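Urocanate hydratase (Paenibacillus sp. Soil724D2, PDB 7NED) hydrates thiourocanate, probably with its bound NAD+ as cofactor, in a bacterial pathway that breaks down ergothioneine, and also binds urocanate. Local coordinates at residues Q137-Y140 with E141-S145; I334-A338 with F339-L343; S361-H364 with A365-F369; V415-M418 with V419-G422. All blocks are in the same frame, centred on the assembly; numbering follows the deposited sequence.

Contact 1: residues Q137-Y140 with E141-S145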
loop_
_atom_site.group_PDB
_atom_site.type_symbol
_atom_site.label_atom_id
_atom_site.label_comp_id
_atom_site.label_asym_id
_atom_site.label_seq_id
_atom_site.Cartn_x
_atom_site.Cartn_y
_atom_site.Cartn_z
ATOM N N GLN A 137 -5.875 -19.407 19.663
ATOM C CA GLN A 137 -6.754 -20.326 18.931
ATOM C C GLN A 137 -6.138 -20.746 17.608
ATOM O O GLN A 137 -6.316 -21.889 17.177
ATOM C CB GLN A 137 -8.139 -19.731 18.644
ATOM C CG GLN A 137 -9.006 -20.834 17.988
ATOM C CD GLN A 137 -10.484 -20.472 17.771
ATOM O OE1 GLN A 137 -10.926 -19.369 18.052
ATOM N NE2 GLN A 137 -11.244 -21.428 17.240
ATOM N N GLY A 138 -5.451 -19.829 16.930
ATOM C CA GLY A 138 -4.736 -20.192 15.708
ATOM C C GLY A 138 -3.761 -21.331 15.946
ATOM O O GLY A 138 -3.736 -22.314 15.218
ATOM N N THR A 139 -2.963 -21.217 16.991
ATOM C CA THR A 139 -1.982 -22.261 17.275
ATOM C C THR A 139 -2.670 -23.573 17.635
ATOM O O THR A 139 -2.256 -24.660 17.204
ATOM C CB THR A 139 -1.081 -21.785 18.419
ATOM O OG1 THR A 139 -0.539 -20.493 18.057
ATOM C CG2 THR A 139 0.061 -22.771 18.673
ATOM N N TYR A 140 -3.717 -23.492 18.438
ATOM C CA TYR A 140 -4.478 -24.683 18.766
ATOM C C TYR A 140 -5.063 -25.323 17.496
ATOM O O TYR A 140 -5.005 -26.555 17.322
ATOM C CB TYR A 140 -5.531 -24.291 19.801
ATOM C CG TYR A 140 -6.591 -25.325 20.078
ATOM C CD1 TYR A 140 -7.816 -25.269 19.452
ATOM C CD2 TYR A 140 -6.348 -26.372 20.977
ATOM C CE1 TYR A 140 -8.796 -26.230 19.709
ATOM C CE2 TYR A 140 -7.310 -27.326 21.232
ATOM C CZ TYR A 140 -8.531 -27.246 20.608
ATOM O OH TYR A 140 -9.496 -28.187 20.855
ATOM N N GLU A 141 -5.580 -24.504 16.574
ATOM C CA GLU A 141 -6.095 -25.041 15.310
ATOM C C GLU A 141 -4.978 -25.637 14.455
ATOM O O GLU A 141 -5.205 -26.601 13.718
ATOM C CB GLU A 141 -6.825 -23.949 14.506
ATOM C CG GLU A 141 -8.195 -23.462 15.063
ATOM C CD GLU A 141 -9.178 -24.595 15.425
ATOM O OE1 GLU A 141 -9.880 -24.475 16.485
ATOM O OE2 GLU A 141 -9.228 -25.593 14.660
ATOM N N ILE A 142 -3.768 -25.077 14.519
ATOM C CA ILE A 142 -2.635 -25.735 13.858
ATOM C C ILE A 142 -2.403 -27.115 14.456
ATOM O O ILE A 142 -2.261 -28.110 13.731
ATOM C CB ILE A 142 -1.355 -24.881 13.954
ATOM C CG1 ILE A 142 -1.490 -23.584 13.166
ATOM C CG2 ILE A 142 -0.140 -25.701 13.475
ATOM C CD1 ILE A 142 -0.409 -22.544 13.512
ATOM N N PHE A 143 -2.289 -27.179 15.792
ATOM C CA PHE A 143 -2.053 -28.466 16.443
ATOM C C PHE A 143 -3.178 -29.453 16.133
ATOM O O PHE A 143 -2.915 -30.631 15.842
ATOM C CB PHE A 143 -1.898 -28.275 17.951
ATOM C CG PHE A 143 -0.630 -27.551 18.353
ATOM C CD1 PHE A 143 0.459 -27.494 17.501
ATOM C CD2 PHE A 143 -0.528 -26.943 19.587
ATOM C CE1 PHE A 143 1.634 -26.819 17.878
ATOM C CE2 PHE A 143 0.648 -26.265 19.966
ATOM C CZ PHE A 143 1.722 -26.206 19.100
ATOM N N GLN A 144 -4.438 -28.985 16.125
ATOM C CA GLN A 144 -5.550 -29.900 15.845
ATOM C C GLN A 144 -5.555 -30.367 14.394
ATOM O O GLN A 144 -5.891 -31.528 14.119
ATOM C CB GLN A 144 -6.901 -29.278 16.199
ATOM C CG GLN A 144 -7.124 -29.127 17.725
ATOM C CD GLN A 144 -7.153 -30.459 18.490
ATOM O OE1 GLN A 144 -6.154 -31.185 18.550
ATOM N NE2 GLN A 144 -8.287 -30.761 19.107
ATOM N N SER A 145 -5.212 -29.477 13.452
ATOM C CA SER A 145 -5.082 -29.874 12.055
ATOM C C SER A 145 -4.012 -30.950 11.887
ATOM O O SER A 145 -4.221 -31.961 11.204
ATOM C CB SER A 145 -4.773 -28.636 11.200
ATOM O OG SER A 145 -4.544 -29.028 9.858
#
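Helix 133-150, in the Rossmann-like domain of the urocanase family, brings Y140 and Q144, T139 and F143, and Q137 and E141 together as i to i+4 pairs over one turn. With CG of Y140 opposite its backbone N (chi1 169°), the side chain stands out from the helix with its ring where Q144, one turn on, can lay CG over a face, 3.9 Å from the centroid of the Y140 ring. A glutamine fits here because its chain bends at chi2: CG lies on the ring while the amide turns toward the phenol end, Q144 NE2 coming 3.3 Å from Y140 OH. That hydroxyl is taken up by N382 OD1. At the ring edge lies E141 OE1, 3.7 Å from Y140 CD1, with the carboxylate nearly perpendicular to the ring. Q137 and E141 run alongside each other, and Q137 NE2 gives a straight but weak hydrogen bond of 3.4 Å to E141 OE1; Q137 OE1 accepts from the backbone N of W402. T139 divides its two branches: OG1 bonds back to V135 O, whereas CG2 sits over the F143 ring, 4.1 Å from its centroid, a CH-pi contact. Regular backbone bonds, such as F143 N to T139 O at 2.9 Å, underlie these pairs. The T139 side chain is about 7 Å from the bound NAD. Around the turn, T139, Y140 and F143 press on A175 of helix 172-178, the Y140 ring meets W383 of helix 378-390 at about 45°, E141 touches V379 there, and I142 faces helix 335-344.

Contact 2: residues I334-A338 with F339-L343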
loop_
_atom_site.group_PDB
_atom_site.type_symbol
_atom_site.label_atom_id
_atom_site.label_comp_id
_atom_site.label_asym_id
_atom_site.label_seq_id
_atom_site.Cartn_x
_atom_site.Cartn_y
_atom_site.Cartn_z
ATOM N N ILE A 334 5.080 -24.465 5.918
ATOM C CA ILE A 334 4.598 -23.263 6.589
ATOM C C ILE A 334 3.187 -23.542 7.084
ATOM O O ILE A 334 2.406 -24.227 6.415
ATOM C CB ILE A 334 4.625 -22.034 5.639
ATOM C CG1 ILE A 334 4.130 -20.761 6.348
ATOM C CG2 ILE A 334 3.794 -22.292 4.374
ATOM C CD1 ILE A 334 5.050 -20.260 7.509
ATOM N N PHE A 335 2.847 -22.998 8.249
ATOM C CA PHE A 335 1.576 -23.393 8.854
ATOM C C PHE A 335 0.365 -22.951 8.045
ATOM O O PHE A 335 -0.727 -23.516 8.209
ATOM C CB PHE A 335 1.482 -22.827 10.259
ATOM C CG PHE A 335 1.155 -21.363 10.309
ATOM C CD1 PHE A 335 2.157 -20.409 10.244
ATOM C CD2 PHE A 335 -0.150 -20.943 10.490
ATOM C CE1 PHE A 335 1.855 -19.061 10.304
ATOM C CE2 PHE A 335 -0.438 -19.586 10.587
ATOM C CZ PHE A 335 0.554 -18.659 10.484
ATOM N N THR A 336 0.514 -21.912 7.231
ATOM C CA THR A 336 -0.609 -21.411 6.464
ATOM C C THR A 336 -0.966 -22.408 5.365
ATOM O O THR A 336 -2.014 -23.067 5.412
ATOM C CB THR A 336 -0.250 -20.038 5.877
ATOM O OG1 THR A 336 0.994 -20.157 5.172
ATOM C CG2 THR A 336 -0.088 -19.003 7.009
ATOM N N GLU A 337 -0.080 -22.559 4.393
ATOM C CA GLU A 337 -0.372 -23.459 3.281
ATOM C C GLU A 337 -0.671 -24.870 3.789
ATOM O O GLU A 337 -1.529 -25.571 3.240
ATOM C CB GLU A 337 0.815 -23.484 2.305
ATOM C CG GLU A 337 0.561 -24.326 1.064
ATOM C CD GLU A 337 0.880 -25.816 1.231
ATOM O OE1 GLU A 337 1.478 -26.242 2.255
ATOM O OE2 GLU A 337 0.479 -26.578 0.322
ATOM N N ALA A 338 0.055 -25.320 4.806
ATOM C CA ALA A 338 -0.068 -26.735 5.194
ATOM C C ALA A 338 -1.285 -27.029 6.067
ATOM O O ALA A 338 -1.855 -28.132 5.970
ATOM C CB ALA A 338 1.187 -27.198 5.924
ATOM N N PHE A 339 -1.696 -26.099 6.914
ATOM C CA PHE A 339 -2.741 -26.425 7.889
ATOM C C PHE A 339 -3.954 -25.507 7.877
ATOM O O PHE A 339 -5.088 -26.000 7.976
ATOM C CB PHE A 339 -2.123 -26.443 9.283
ATOM C CG PHE A 339 -0.902 -27.315 9.368
ATOM C CD1 PHE A 339 -0.953 -28.643 8.948
ATOM C CD2 PHE A 339 0.298 -26.799 9.780
ATOM C CE1 PHE A 339 0.176 -29.454 8.979
ATOM C CE2 PHE A 339 1.456 -27.603 9.846
ATOM C CZ PHE A 339 1.389 -28.932 9.445
ATOM N N LEU A 340 -3.768 -24.182 7.767
ATOM C CA LEU A 340 -4.906 -23.304 8.017
ATOM C C LEU A 340 -5.549 -22.738 6.751
ATOM O O LEU A 340 -6.638 -22.167 6.834
ATOM C CB LEU A 340 -4.497 -22.138 8.937
ATOM C CG LEU A 340 -4.006 -22.525 10.343
ATOM C CD1 LEU A 340 -3.783 -21.252 11.142
ATOM C CD2 LEU A 340 -4.965 -23.464 11.018
ATOM N N ARG A 341 -4.949 -22.913 5.581
ATOM C CA ARG A 341 -5.504 -22.261 4.402
ATOM C C ARG A 341 -6.946 -22.676 4.096
ATOM O O ARG A 341 -7.696 -21.828 3.592
ATOM C CB ARG A 341 -4.593 -22.503 3.195
ATOM C CG ARG A 341 -5.022 -21.644 1.937
ATOM C CD ARG A 341 -3.910 -21.617 0.897
ATOM N NE ARG A 341 -2.782 -20.799 1.335
ATOM C CZ ARG A 341 -1.553 -20.882 0.844
ATOM N NH1 ARG A 341 -1.289 -21.748 -0.138
ATOM N NH2 ARG A 341 -0.613 -20.034 1.273
ATOM N N PRO A 342 -7.412 -23.893 4.394
ATOM C CA PRO A 342 -8.839 -24.167 4.165
ATOM C C PRO A 342 -9.742 -23.266 4.977
ATOM O O PRO A 342 -10.853 -22.969 4.530
ATOM C CB PRO A 342 -8.980 -25.641 4.577
ATOM C CG PRO A 342 -7.641 -26.204 4.259
ATOM C CD PRO A 342 -6.670 -25.134 4.676
ATOM N N LEU A 343 -9.295 -22.798 6.158
ATOM C CA LEU A 343 -10.082 -21.820 6.897
ATOM C C LEU A 343 -10.026 -20.449 6.217
ATOM O O LEU A 343 -11.054 -19.794 5.994
ATOM C CB LEU A 343 -9.538 -21.732 8.319
ATOM C CG LEU A 343 -9.636 -23.044 9.137
ATOM C CD1 LEU A 343 -8.998 -22.868 10.485
ATOM C CD2 LEU A 343 -11.107 -23.437 9.278
#
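F339 has CG beside its backbone N (chi1 -52°), and this torsion swings the ring back over its predecessor A338, whose CB stands almost exactly above the ring centre, 3.7 Å from the centroid of F339. F335 takes the rarer rotamer with CG between N and the carbonyl carbon (chi1 77°), which turns the edge of its ring to L340; L340 CD1 lies in the ring plane, 3.7 Å from F335 CD2. Helix 335-344 winds wider than an alpha-helix here. R341 N bonds to T336 O at 2.9 Å and L340 N to F335 O at 3.1 Å, both five residues back, as in a pi-type turn. F335 O is gripped twice: L340 N arrives in the carbonyl plane, F339 N from 52° above it. Were F339 cut back to an alanine, A338 CB would probably lose its aromatic cover and a gap open against I146 and L149 of helix 133-150. On another side of the helix E337 and R341 touch through carbon, E337 CG lying 3.4 Å from R341 NH1, while E337 CA sits over the middle of the guanidinium. The long arginine is apt because its NH2 reaches the carbonyls of M446 and E448. The chemistry is thus divided: F335, F339 and L340 form an apolar side against helix 133-150, F335 coming within about 5 Å of the bound NAD, whereas E337 OE2, 5.2 Å from R341 NH1 and in a long, weak ion pair with R449, probably attracts the arginine only modestly.

Contact 3: residues S361-H364 with A365-F369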
loop_
_atom_site.group_PDB
_atom_site.type_symbol
_atom_site.label_atom_id
_atom_site.label_comp_id
_atom_site.label_asym_id
_atom_site.label_seq_id
_atom_site.Cartn_x
_atom_site.Cartn_y
_atom_site.Cartn_z
ATOM N N SER A 361 -17.287 -10.064 33.196
ATOM C CA SER A 361 -18.650 -10.554 33.010
ATOM C C SER A 361 -19.151 -10.250 31.612
ATOM O O SER A 361 -19.985 -10.995 31.065
ATOM C CB SER A 361 -19.591 -9.944 34.051
ATOM O OG SER A 361 -19.578 -8.530 34.028
ATOM N N ASP A 362 -18.656 -9.164 31.018
ATOM C CA ASP A 362 -19.037 -8.847 29.638
ATOM C C ASP A 362 -18.553 -9.929 28.677
ATOM O O ASP A 362 -19.324 -10.442 27.856
ATOM C CB ASP A 362 -18.474 -7.486 29.231
ATOM C CG ASP A 362 -19.286 -6.320 29.772
ATOM O OD1 ASP A 362 -20.344 -6.556 30.402
ATOM O OD2 ASP A 362 -18.854 -5.151 29.559
ATOM N N ILE A 363 -17.279 -10.318 28.788
ATOM C CA ILE A 363 -16.783 -11.414 27.958
ATOM C C ILE A 363 -17.602 -12.669 28.218
ATOM O O ILE A 363 -18.015 -13.360 27.283
ATOM C CB ILE A 363 -15.273 -11.643 28.211
ATOM C CG1 ILE A 363 -14.478 -10.411 27.767
ATOM C CG2 ILE A 363 -14.743 -12.920 27.490
ATOM C CD1 ILE A 363 -14.611 -10.054 26.252
ATOM N N HIS A 364 -17.895 -12.968 29.497
ATOM C CA HIS A 364 -18.596 -14.217 29.796
ATOM C C HIS A 364 -20.015 -14.213 29.237
ATOM O O HIS A 364 -20.512 -15.253 28.779
ATOM C CB HIS A 364 -18.588 -14.473 31.306
ATOM C CG HIS A 364 -17.252 -14.926 31.816
ATOM N ND1 HIS A 364 -16.930 -14.965 33.158
ATOM C CD2 HIS A 364 -16.160 -15.389 31.156
ATOM C CE1 HIS A 364 -15.698 -15.421 33.303
ATOM N NE2 HIS A 364 -15.205 -15.685 32.104
ATOM N N ALA A 365 -20.681 -13.061 29.250
ATOM C CA ALA A 365 -21.995 -12.985 28.618
ATOM C C ALA A 365 -21.907 -13.247 27.111
ATOM O O ALA A 365 -22.798 -13.894 26.530
ATOM C CB ALA A 365 -22.638 -11.615 28.893
ATOM N N ILE A 366 -20.852 -12.744 26.454
ATOM C CA ILE A 366 -20.730 -13.010 25.024
ATOM C C ILE A 366 -20.393 -14.477 24.796
ATOM O O ILE A 366 -20.876 -15.095 23.832
ATOM C CB ILE A 366 -19.691 -12.066 24.386
ATOM C CG1 ILE A 366 -20.129 -10.601 24.573
ATOM C CG2 ILE A 366 -19.508 -12.406 22.901
ATOM C CD1 ILE A 366 -19.061 -9.562 24.156
ATOM N N ASP A 367 -19.595 -15.047 25.660
ATOM C CA ASP A 367 -19.281 -16.449 25.606
ATOM C C ASP A 367 -20.575 -17.253 25.629
ATOM O O ASP A 367 -20.815 -18.041 24.814
ATOM C CB ASP A 367 -18.414 -16.872 26.801
ATOM C CG ASP A 367 -16.949 -16.477 26.672
ATOM O OD1 ASP A 367 -16.470 -16.246 25.572
ATOM O OD2 ASP A 367 -16.296 -16.439 27.709
ATOM N N GLU A 368 -21.446 -16.949 26.559
ATOM C CA GLU A 368 -22.698 -17.665 26.677
ATOM C C GLU A 368 -23.582 -17.464 25.441
ATOM O O GLU A 368 -24.225 -18.364 25.001
ATOM C CB GLU A 368 -23.410 -17.347 27.968
ATOM C CG GLU A 368 -22.780 -17.997 29.166
ATOM C CD GLU A 368 -22.845 -19.533 29.162
ATOM O OE1 GLU A 368 -23.701 -20.138 28.540
ATOM O OE2 GLU A 368 -22.040 -20.171 29.798
ATOM N N PHE A 369 -23.563 -16.266 24.895
ATOM C CA PHE A 369 -24.287 -16.018 23.689
ATOM C C PHE A 369 -23.790 -16.898 22.558
ATOM O O PHE A 369 -24.563 -17.453 21.866
ATOM C CB PHE A 369 -24.197 -14.591 23.257
ATOM C CG PHE A 369 -24.726 -14.380 21.892
ATOM C CD1 PHE A 369 -26.068 -14.294 21.674
ATOM C CD2 PHE A 369 -23.886 -14.322 20.818
ATOM C CE1 PHE A 369 -26.572 -14.154 20.409
ATOM C CE2 PHE A 369 -24.389 -14.168 19.545
ATOM C CZ PHE A 369 -25.724 -14.081 19.350
HETATM O O HOH W 1 -16.585 -13.695 24.736
HETATM O O HOH W 2 -19.933 -17.683 30.587
#
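D367 reaches back along alpha-helix 360-373, in the C-terminal domain of the urocanase family, to the carbonyls and side chains of I363 and H364. Its CB starts 3.3 Å from H364 O. CG lies beside the backbone N (chi1 -77°), which folds the carboxylate down against the preceding turn and leaves CG 3.4 Å from I363 O. The two oxygens then part ways. OD1 accepts from a water at 2.7 Å, and the same water donates to I363 O, so it bridges the side chain to the backbone one turn earlier. OD2 meets the carbon edge of the imidazole, 3.6 Å from H364 CD2 and near the ring plane, with I363 CG2 also near, 3.9 Å from D367 OD2; its strong partner is R399, in a salt bridge. The short acidic chain has a clear use: it lets a buried carboxylate stay close to the helix, while R399 and the water probably help to offset its charge. I363 O is itself held twice, by the water and by D367 N at 2.8 Å, the latter donor lying nearly along the C=O axis.

The other sides of the helix differ in character. I363 and I366 pack on W353 of strand 351-355, where branched aliphatic groups fill the core, and D362 OD1 and OD2 bond to Q425 N and S357 OG. Toward helix 378-390, E368 makes a salt bridge to R388, which H364 also touches. Near that bridge a second water donates to H364 O at 3.1 Å and, weakly, to E368 OE2 at 3.4 Å.

Contact 4: residues V415-M418 with V419-G422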
loop_
_atom_site.group_PDB
_atom_site.type_symbol
_atom_site.label_atom_id
_atom_site.label_comp_id
_atom_site.label_asym_id
_atom_site.label_seq_id
_atom_site.Cartn_x
_atom_site.Cartn_y
_atom_site.Cartn_z
ATOM N N VAL A 415 -23.960 -8.566 19.709
ATOM C CA VAL A 415 -23.254 -7.922 20.816
ATOM C C VAL A 415 -23.624 -6.452 20.897
ATOM O O VAL A 415 -23.833 -5.910 21.994
ATOM C CB VAL A 415 -21.736 -8.108 20.672
ATOM C CG1 VAL A 415 -20.982 -7.147 21.586
ATOM C CG2 VAL A 415 -21.332 -9.577 20.963
ATOM N N ASN A 416 -23.687 -5.769 19.737
ATOM C CA ASN A 416 -24.095 -4.372 19.760
ATOM C C ASN A 416 -25.487 -4.222 20.359
ATOM O O ASN A 416 -25.755 -3.269 21.098
ATOM C CB ASN A 416 -24.045 -3.758 18.349
ATOM C CG ASN A 416 -24.003 -2.251 18.398
ATOM O OD1 ASN A 416 -23.111 -1.674 19.027
ATOM N ND2 ASN A 416 -24.966 -1.598 17.741
ATOM N N GLN A 417 -26.405 -5.114 20.010
ATOM C CA GLN A 417 -27.706 -5.017 20.650
ATOM C C GLN A 417 -27.590 -5.261 22.154
ATOM O O GLN A 417 -28.272 -4.598 22.951
ATOM C CB GLN A 417 -28.675 -5.992 20.023
ATOM C CG GLN A 417 -30.052 -5.942 20.640
ATOM C CD GLN A 417 -30.988 -6.898 19.953
ATOM O OE1 GLN A 417 -30.674 -7.413 18.886
ATOM N NE2 GLN A 417 -32.146 -7.132 20.547
ATOM N N MET A 418 -26.716 -6.189 22.563
ATOM C CA MET A 418 -26.564 -6.448 23.997
ATOM C C MET A 418 -26.022 -5.224 24.699
ATOM O O MET A 418 -26.391 -4.942 25.846
ATOM C CB MET A 418 -25.640 -7.648 24.236
ATOM C CG MET A 418 -26.143 -8.925 23.610
ATOM S SD MET A 418 -25.012 -10.324 23.781
ATOM C CE MET A 418 -24.620 -10.314 25.539
ATOM N N VAL A 419 -25.121 -4.484 24.036
ATOM C CA VAL A 419 -24.674 -3.225 24.614
ATOM C C VAL A 419 -25.854 -2.269 24.734
ATOM O O VAL A 419 -26.086 -1.649 25.776
ATOM C CB VAL A 419 -23.533 -2.603 23.779
ATOM C CG1 VAL A 419 -23.199 -1.208 24.332
ATOM C CG2 VAL A 419 -22.297 -3.471 23.823
ATOM N N ARG A 420 -26.621 -2.151 23.665
ATOM C CA ARG A 420 -27.734 -1.208 23.647
ATOM C C ARG A 420 -28.767 -1.537 24.733
ATOM O O ARG A 420 -29.300 -0.632 25.386
ATOM C CB ARG A 420 -28.354 -1.218 22.237
ATOM C CG ARG A 420 -29.685 -0.508 22.078
ATOM C CD ARG A 420 -29.976 -0.211 20.592
ATOM N NE ARG A 420 -30.331 -1.388 19.798
ATOM C CZ ARG A 420 -29.568 -1.894 18.828
ATOM N NH1 ARG A 420 -28.400 -1.318 18.549
ATOM N NH2 ARG A 420 -29.959 -2.967 18.136
ATOM N N GLU A 421 -29.057 -2.817 24.932
ATOM C CA GLU A 421 -30.041 -3.304 25.905
ATOM C C GLU A 421 -29.487 -3.441 27.322
ATOM O O GLU A 421 -30.177 -3.984 28.196
ATOM C CB GLU A 421 -30.598 -4.657 25.438
ATOM C CG GLU A 421 -31.378 -4.527 24.131
ATOM C CD GLU A 421 -31.939 -5.826 23.600
ATOM O OE1 GLU A 421 -32.750 -5.748 22.650
ATOM O OE2 GLU A 421 -31.580 -6.908 24.109
ATOM N N GLY A 422 -28.270 -2.975 27.572
ATOM C CA GLY A 422 -27.682 -3.096 28.890
ATOM C C GLY A 422 -27.387 -4.516 29.330
ATOM O O GLY A 422 -27.193 -4.759 30.521
#
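V415 and V419 stand one turn apart on the inner side of the last turn of alpha-helix 407-420, in the C-terminal domain of the urocanase family, while Q417 and E421 pair on its outer side. The valines meet each other only loosely, V415 CG1 being 4.5 Å from V419 CG2; the packing comes from their surroundings, since both press on I428 of strand 428-441 and on L424, and V415 also on F430, a setting for compact branched side chains. Beside them N416 and R420 hold the helix to the chain at 500-505. Their nitrogens, N416 ND2 and R420 NH1, are 3.5 Å apart, a closeness of two donors probably eased by the carboxylate of D505, which takes one bond from each; G500 completes the site, its N donating to N416 OD1 and its O accepting from R420 NH1. Bent at chi3 (73°), the arginine lays one face of its guanidinium over Q417 CA.

R420 and E421 are on the exposed side, where the polar link is the bond between Q417 and E421. Both these chains are extended, and Q417 NE2 donates to E421 OE1 at 2.6 Å, nearly straight and in its own amide plane, but reaching the oxygen from 47° above the carboxylate plane. With a leucine replacing Q417, E421 OE1 is likely to lose its donor and the carboxylate to turn more freely, the K423 partner of OE2 being long and weak. E421 is also where the backbone leaves helical angles, although its N still bonds to Q417 O at 2.8 Å. G422 follows with positive phi, which glycine accepts readily, and G422 N donates to V419 O at 3.1 Å.

Contacts 1 and 2 are buried and belong to neighbouring helices near the cofactor: I142 CD1 packs 3.4 Å from F335 CD2, and S145 OG 3.6 Å from F339 CB. Contacts 3 and 4 lie farther from the chain centre, partly open to solvent, and join helices 360-373 and 407-420 where I366 meets V415 and A365 CB meets M418 CE. The two pairs are well separated, with centres 23 to 35 Å apart. Aromatic rings take a large part in contacts 1 and 2, whereas water bridges and carboxylates paired with outside arginines mark contact 3, and an amide-carboxylate bond marks contact 4, whose R420 pairs outward with D505. Contact 2 alone departs from regular alpha-helical bonding near the start of its helix, in a wider pi-type turn.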